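Local coordinates for biuret hydrolase (Pseudomonas sp., PDB 6C62), which hydrolyses 1-carboxybiuret to urea-1,3-dicarboxylate and ammonia in the bacterial degradation of atrazine, at residues 53-56 / 57-61; 19-22 / 23-27; 89-92 / 93-96. One frame throughout, in Å; residues are numbered along the deposited sequence.

Interaction 1: residues 53-56 / 57-61; sequences IDVR and RARGE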
loop_
_atom_site.group_PDB
_atom_site.type_symbol
_atom_site.label_atom_id
_atom_site.label_comp_id
_atom_site.label_asym_id
_atom_site.label_seq_id
_atom_site.Cartn_x
_atom_site.Cartn_y
_atom_site.Cartn_z
ATOM N N ILE A 53 9.958 13.812 -40.058
ATOM C CA ILE A 53 11.370 14.000 -39.740
ATOM C C ILE A 53 12.139 14.525 -40.994
ATOM O O ILE A 53 12.958 15.457 -40.878
ATOM C CB ILE A 53 12.031 12.677 -39.263
ATOM C CG1 ILE A 53 11.468 12.204 -37.909
ATOM C CG2 ILE A 53 13.566 12.788 -39.210
ATOM C CD1 ILE A 53 11.696 13.161 -36.778
ATOM N N ASP A 54 11.902 13.938 -42.168
ATOM C CA ASP A 54 12.550 14.424 -43.408
ATOM C C ASP A 54 12.158 15.896 -43.702
ATOM O O ASP A 54 13.018 16.704 -44.032
ATOM C CB ASP A 54 12.285 13.530 -44.632
ATOM C CG ASP A 54 12.868 12.086 -44.474
ATOM O OD1 ASP A 54 14.004 11.952 -43.847
ATOM O OD2 ASP A 54 12.155 11.081 -44.944
ATOM N N VAL A 55 10.912 16.272 -43.473
ATOM C CA VAL A 55 10.528 17.685 -43.604
ATOM C C VAL A 55 11.323 18.610 -42.659
ATOM O O VAL A 55 11.820 19.678 -43.124
ATOM C CB VAL A 55 9.010 17.871 -43.466
ATOM C CG1 VAL A 55 8.575 19.326 -43.148
ATOM C CG2 VAL A 55 8.344 17.304 -44.709
ATOM N N ARG A 56 11.485 18.208 -41.393
ATOM C CA ARG A 56 12.226 19.006 -40.459
ATOM C C ARG A 56 13.684 19.160 -40.831
ATOM O O ARG A 56 14.295 20.249 -40.701
ATOM C CB ARG A 56 12.105 18.461 -39.010
ATOM C CG ARG A 56 10.694 18.646 -38.457
ATOM C CD ARG A 56 10.382 17.796 -37.232
ATOM N NE ARG A 56 11.018 18.347 -36.058
ATOM C CZ ARG A 56 11.044 17.733 -34.872
ATOM N NH1 ARG A 56 10.463 16.547 -34.712
ATOM N NH2 ARG A 56 11.653 18.310 -33.842
ATOM N N ARG A 57 14.281 18.049 -41.225
ATOM C CA ARG A 57 15.675 18.064 -41.680
ATOM C C ARG A 57 15.872 18.988 -42.882
ATOM O O ARG A 57 16.804 19.772 -42.875
ATOM C CB ARG A 57 16.171 16.667 -42.043
ATOM C CG ARG A 57 17.673 16.636 -42.118
ATOM C CD ARG A 57 18.229 15.413 -42.793
ATOM N NE ARG A 57 19.670 15.608 -42.739
ATOM C CZ ARG A 57 20.405 16.324 -43.595
ATOM N NH1 ARG A 57 19.871 16.835 -44.708
ATOM N NH2 ARG A 57 21.698 16.497 -43.339
ATOM N N ALA A 58 14.990 18.909 -43.855
ATOM C CA ALA A 58 15.083 19.712 -45.063
ATOM C C ALA A 58 14.897 21.168 -44.780
ATOM O O ALA A 58 15.392 21.958 -45.548
ATOM C CB ALA A 58 14.038 19.258 -46.084
ATOM N N ARG A 59 14.166 21.524 -43.686
ATOM C CA ARG A 59 14.046 22.929 -43.260
ATOM C C ARG A 59 15.291 23.466 -42.553
ATOM O O ARG A 59 15.379 24.641 -42.328
ATOM C CB ARG A 59 12.854 23.167 -42.336
ATOM C CG ARG A 59 11.516 22.985 -42.952
ATOM C CD ARG A 59 10.490 23.835 -42.213
ATOM N NE ARG A 59 10.347 23.299 -40.882
ATOM C CZ ARG A 59 9.305 22.558 -40.503
ATOM N NH1 ARG A 59 9.241 22.122 -39.256
ATOM N NH2 ARG A 59 8.289 22.298 -41.332
ATOM N N GLY A 60 16.263 22.623 -42.275
ATOM C CA GLY A 60 17.480 23.021 -41.623
ATOM C C GLY A 60 17.411 22.910 -40.131
ATOM O O GLY A 60 18.334 23.426 -39.473
ATOM N N GLU A 61 16.394 22.254 -39.556
ATOM C CA GLU A 61 16.303 22.183 -38.102
ATOM C C GLU A 61 17.309 21.252 -37.495
ATOM O O GLU A 61 17.770 20.310 -38.152
ATOM C CB GLU A 61 14.941 21.699 -37.632
ATOM C CG GLU A 61 13.838 22.614 -38.040
ATOM C CD GLU A 61 12.484 22.172 -37.570
ATOM O OE1 GLU A 61 12.354 21.252 -36.688
ATOM O OE2 GLU A 61 11.571 22.818 -38.103
#
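Glu61 sits between two arginines and divides its carboxylate oxygens between them. OE1 of Glu61 takes the NE hydrogen of Arg56 at 3.3 Å, a long but straight bond (170° at the hydrogen) that runs in the guanidinium plane. The oxygen is met on its syn side, and the guanidinium and carboxylate planes stand 63° apart, so this is a single-point salt bridge and not a coplanar pairing. Arg59 grips the other oxygen, OE2 of Glu61, with two nitrogens, NH1 at 2.7 Å and NE at 3.1 Å, both from the same face of the carboxylate. Arg59 reaches it because its chain bends at chi3 (-67°), which also brings NH2 to 3.5 Å from CG1 of Val55. The two arginines come within 5.3 Å, Arg56 NE to Arg59 NH1, and the shared carboxylate probably offsets their like charges. A glutamine here removes the negative charge, which would probably leave the guanidinium groups of Arg56 and Arg59 without their common counterion.

The backbone fixes where Glu61 lies. Glu61 N donates to Arg56 O at 3.1 Å, and Gly60 N donates to Arg57 O at 3.0 Å. With the positive phi of Gly60, these two bonds back into the last turn define a Schellman motif. At these backbone angles a CB would press on the preceding carbonyl, which calls for glycine.

This exposed end belongs to helix 43-58. Asp54 joins it to the start of helix 17-35, its two oxygens accepting from the backbone nitrogens of Ala17 and Arg18, while Arg57 NH2 bonds Ala11 O at the end of helix 3-11. Ile53, Arg56 and Arg57 rest on Ala67, Pro64 and Leu63 of the loop leading to strand 70-74.

Interaction 2: residues 19-22 / 23-27; sequences DVCE and EALAT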
loop_
_atom_site.group_PDB
_atom_site.type_symbol
_atom_site.label_atom_id
_atom_site.label_comp_id
_atom_site.label_asym_id
_atom_site.label_seq_id
_atom_site.Cartn_x
_atom_site.Cartn_y
_atom_site.Cartn_z
ATOM N N ASP A 19 13.355 6.192 -46.032
ATOM C CA ASP A 19 14.058 4.951 -46.476
ATOM C C ASP A 19 14.378 3.984 -45.341
ATOM O O ASP A 19 14.308 2.757 -45.514
ATOM C CB ASP A 19 15.389 5.281 -47.202
ATOM C CG ASP A 19 15.182 5.827 -48.634
ATOM O OD1 ASP A 19 14.059 5.768 -49.168
ATOM O OD2 ASP A 19 16.174 6.300 -49.228
ATOM N N VAL A 20 14.773 4.531 -44.201
ATOM C CA VAL A 20 15.028 3.729 -43.008
ATOM C C VAL A 20 13.757 3.011 -42.542
ATOM O O VAL A 20 13.792 1.824 -42.234
ATOM C CB VAL A 20 15.626 4.577 -41.866
ATOM C CG1 VAL A 20 15.659 3.788 -40.562
ATOM C CG2 VAL A 20 17.053 4.963 -42.240
ATOM N N CYS A 21 12.639 3.738 -42.530
ATOM C CA CYS A 21 11.337 3.157 -42.233
ATOM C C CYS A 21 10.925 2.010 -43.210
ATOM O O CYS A 21 10.498 0.896 -42.787
ATOM C CB CYS A 21 10.287 4.298 -42.266
ATOM S SG CYS A 21 8.625 3.718 -42.061
ATOM N N GLU A 22 11.055 2.267 -44.514
ATOM C CA GLU A 22 10.741 1.253 -45.518
ATOM C C GLU A 22 11.641 -0.011 -45.414
ATOM O O GLU A 22 11.132 -1.112 -45.560
ATOM C CB GLU A 22 10.855 1.830 -46.934
ATOM C CG GLU A 22 9.868 2.933 -47.302
ATOM C CD GLU A 22 8.406 2.527 -47.180
ATOM O OE1 GLU A 22 8.089 1.326 -47.321
ATOM O OE2 GLU A 22 7.563 3.411 -46.951
ATOM N N GLU A 23 12.919 0.148 -45.090
ATOM C CA GLU A 23 13.772 -1.003 -44.830
ATOM C C GLU A 23 13.271 -1.869 -43.658
ATOM O O GLU A 23 13.244 -3.104 -43.751
ATOM C CB GLU A 23 15.231 -0.611 -44.550
ATOM C CG GLU A 23 16.011 -0.038 -45.751
ATOM C CD GLU A 23 17.420 0.463 -45.343
ATOM O OE1 GLU A 23 18.184 -0.399 -44.836
ATOM O OE2 GLU A 23 17.757 1.689 -45.504
ATOM N N ALA A 24 12.898 -1.212 -42.552
ATOM C CA ALA A 24 12.368 -1.953 -41.434
ATOM C C ALA A 24 11.054 -2.664 -41.817
ATOM O O ALA A 24 10.880 -3.843 -41.498
ATOM C CB ALA A 24 12.159 -1.064 -40.239
ATOM N N LEU A 25 10.158 -1.972 -42.507
ATOM C CA LEU A 25 8.944 -2.607 -42.963
ATOM C C LEU A 25 9.189 -3.843 -43.839
ATOM O O LEU A 25 8.523 -4.873 -43.680
ATOM C CB LEU A 25 8.017 -1.622 -43.656
ATOM C CG LEU A 25 7.462 -0.539 -42.733
ATOM C CD1 LEU A 25 6.761 0.526 -43.571
ATOM C CD2 LEU A 25 6.535 -1.120 -41.675
ATOM N N ALA A 26 10.139 -3.753 -44.756
ATOM C CA ALA A 26 10.446 -4.864 -45.632
ATOM C C ALA A 26 11.065 -6.035 -44.821
ATOM O O ALA A 26 10.742 -7.186 -45.053
ATOM C CB ALA A 26 11.386 -4.399 -46.726
ATOM N N THR A 27 11.933 -5.738 -43.856
ATOM C CA THR A 27 12.470 -6.813 -42.987
ATOM C C THR A 27 11.378 -7.518 -42.171
ATOM O O THR A 27 11.342 -8.751 -42.058
ATOM C CB THR A 27 13.526 -6.255 -42.046
ATOM O OG1 THR A 27 14.528 -5.620 -42.841
ATOM C CG2 THR A 27 14.197 -7.366 -41.207
#
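Glu23 lies back along the helix over the carbonyl of Asp19, with its CG 3.3 Å from Asp19 O. The same oxygen receives the backbone N-H of Glu23 at 3.0 Å, so aliphatic chain and amide approach one acceptor. The carboxylates stay apart, Asp19 OD2 and Glu23 OE2 being 6.1 Å from each other, a separation that probably limits their repulsion. The backbone carbonyl of Glu23 is gripped twice by Thr27, whose N and OG1 (3.0 Å to Glu23 O) arrive from opposite faces of the carbonyl plane.

Glu22 behaves differently. A bend at its second torsion (chi2 -58°) folds the chain, and OE1 stops 4.1 Å from CD1 of Leu25, a van der Waals contact. Its charge is met outside this turn: OE2 forms salt bridges with Arg18 NE and Arg47 NE.

Leu25 runs its side chain back toward the preceding turn. Its CG is 3.4 Å from Cys21 O, which also accepts the Leu25 N-H almost linearly (169°), and CD1 packs against Cys21 SG at 4.0 Å.

Cys21 and Leu25, one turn apart, both face helix 43-58, Cys21 meeting Ala46 and Ala50, and Leu25 meeting Val43 and Arg47. Val20 instead touches Ile6 and Ile10 of helix 3-11, placing this part of helix 17-35 against both helices.

Interaction 3: residues 89-92 / 93-96; sequences KINR and TLPP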
loop_
_atom_site.group_PDB
_atom_site.type_symbol
_atom_site.label_atom_id
_atom_site.label_comp_id
_atom_site.label_asym_id
_atom_site.label_seq_id
_atom_site.Cartn_x
_atom_site.Cartn_y
_atom_site.Cartn_z
ATOM N N LYS A 89 -7.245 -12.346 -25.973
ATOM C CA LYS A 89 -8.404 -12.193 -26.815
ATOM C C LYS A 89 -9.547 -11.464 -26.154
ATOM O O LYS A 89 -10.310 -10.805 -26.858
ATOM C CB LYS A 89 -8.806 -13.504 -27.486
ATOM C CG LYS A 89 -9.316 -14.588 -26.652
ATOM C CD LYS A 89 -9.791 -15.715 -27.582
ATOM C CE LYS A 89 -10.509 -16.721 -26.715
ATOM N NZ LYS A 89 -10.568 -18.015 -27.441
ATOM N N ILE A 90 -9.602 -11.495 -24.812
ATOM C CA ILE A 90 -10.576 -10.745 -24.043
ATOM C C ILE A 90 -10.644 -9.263 -24.389
ATOM O O ILE A 90 -11.705 -8.699 -24.494
ATOM C CB ILE A 90 -10.319 -10.977 -22.547
ATOM C CG1 ILE A 90 -10.922 -12.322 -22.146
ATOM C CG2 ILE A 90 -11.026 -9.924 -21.683
ATOM C CD1 ILE A 90 -10.445 -12.836 -20.832
ATOM N N ASN A 91 -9.499 -8.627 -24.568
ATOM C CA ASN A 91 -9.448 -7.186 -24.846
ATOM C C ASN A 91 -9.852 -6.813 -26.292
ATOM O O ASN A 91 -9.981 -5.615 -26.561
ATOM C CB ASN A 91 -8.068 -6.601 -24.580
ATOM C CG ASN A 91 -7.758 -6.448 -23.084
ATOM O OD1 ASN A 91 -8.473 -6.974 -22.249
ATOM N ND2 ASN A 91 -6.653 -5.750 -22.771
ATOM N N ARG A 92 -10.133 -7.776 -27.160
ATOM C CA ARG A 92 -10.306 -7.424 -28.599
ATOM C C ARG A 92 -11.454 -6.458 -28.860
ATOM O O ARG A 92 -11.323 -5.601 -29.706
ATOM C CB ARG A 92 -10.539 -8.649 -29.490
ATOM C CG ARG A 92 -9.279 -9.467 -29.744
ATOM C CD ARG A 92 -9.628 -10.862 -30.192
ATOM N NE ARG A 92 -8.442 -11.657 -30.379
ATOM C CZ ARG A 92 -8.475 -12.942 -30.742
ATOM N NH1 ARG A 92 -9.668 -13.552 -30.986
ATOM N NH2 ARG A 92 -7.330 -13.559 -30.947
ATOM N N THR A 93 -12.500 -6.561 -28.072
ATOM C CA THR A 93 -13.681 -5.770 -28.225
ATOM C C THR A 93 -13.682 -4.435 -27.482
ATOM O O THR A 93 -14.665 -3.726 -27.540
ATOM C CB THR A 93 -14.948 -6.577 -27.738
ATOM O OG1 THR A 93 -14.738 -7.004 -26.381
ATOM C CG2 THR A 93 -15.207 -7.795 -28.640
ATOM N N LEU A 94 -12.587 -4.088 -26.780
ATOM C CA LEU A 94 -12.526 -2.849 -26.036
ATOM C C LEU A 94 -12.338 -1.702 -27.049
ATOM O O LEU A 94 -11.743 -1.920 -28.125
ATOM C CB LEU A 94 -11.399 -2.857 -24.991
ATOM C CG LEU A 94 -11.594 -3.850 -23.791
ATOM C CD1 LEU A 94 -10.358 -3.864 -22.878
ATOM C CD2 LEU A 94 -12.869 -3.497 -23.016
ATOM N N PRO A 95 -12.824 -0.503 -26.719
ATOM C CA PRO A 95 -12.547 0.645 -27.612
ATOM C C PRO A 95 -11.070 0.896 -27.918
ATOM O O PRO A 95 -10.208 0.618 -27.054
ATOM C CB PRO A 95 -13.150 1.880 -26.867
ATOM C CG PRO A 95 -13.975 1.308 -25.779
ATOM C CD PRO A 95 -13.424 -0.081 -25.429
ATOM N N PRO A 96 -10.754 1.382 -29.107
ATOM C CA PRO A 96 -9.352 1.749 -29.397
ATOM C C PRO A 96 -8.847 2.860 -28.437
ATOM O O PRO A 96 -9.629 3.656 -27.978
ATOM C CB PRO A 96 -9.378 2.194 -30.887
ATOM C CG PRO A 96 -10.819 2.459 -31.203
ATOM C CD PRO A 96 -11.603 1.486 -30.325
HETATM O O HOH W 1 -12.696 -3.272 -30.367
#
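Leu94 O is gripped by two donors: a water at 2.8 Å and, from outside the turn, the hydroxyl of Thr83. That water also donates to Arg92 O, likewise at 2.8 Å, and so bridges two carbonyls that lie two residues apart. Between them the chain reverses. Leu94 N donates to Asn91 O at 3.0 Å, straight at the hydrogen (168°), although the nitrogen stands 52° out of the carbonyl plane and does not follow a lone pair.

The side chains of the same two residues cross obliquely. Leu94 CD1 lies against the amide of Asn91, 3.7 Å from CG and 4.2 Å from ND2, and thus reaches the whole flat group through one methyl. The chi1 of Leu94 (-68°) sets CG opposite its own carbonyl carbon, turning the chain back over the turn. The amide is also held by a hydrogen bond from its ND2 to Thr84 O, and Phe123 and Tyr200 also touch this buried side chain.

The Arg92 chain is extended from CG to NE and carries its guanidinium alongside Lys89, whose CB lies 3.3 Å above the centre of one face, while NE bonds the hydroxyl of Tyr134, which probably limits rotation of the group.

Two successive type I beta turns account for the shape. In 89-92, Arg92 N bonds Lys89 O at 3.0 Å; in 91-94, Arg92 and Thr93 occupy the central positions with helical and near-helical angles. Beyond Thr93 the backbone opens into a polyproline II conformation through Leu94, Pro95 and Pro96. This pair of turns belongs to the loop between strand 70-74 and helix 102-109. Its Asn91 side chain is about 11 Å from that of Lys74, a residue assigned by similarity to the charge relay of this amidase.

Interactions 1 and 2 belong to two helices packed against each other, 43-58 and 17-35. Their centres are 20 Å apart, their nearest atoms about 5 Å. Interaction 1 is a surface contact at a helix terminus, where charge pairing and a glycine-dependent backbone ending dominate. Interaction 2 lies in the N-terminal half of helix 17-35 and is partly buried: regular backbone bonds carry it, with Cys21 and Leu25 turned to helix 43-58, and Glu22 also reaching that helix through a salt bridge to Arg47. Interaction 3, also partly buried, has no helix or strand and lies about 20 Å from interaction 2 by nearest atoms. Turn bonds, a bridging water and outside hydroxyls replace helical regularity there.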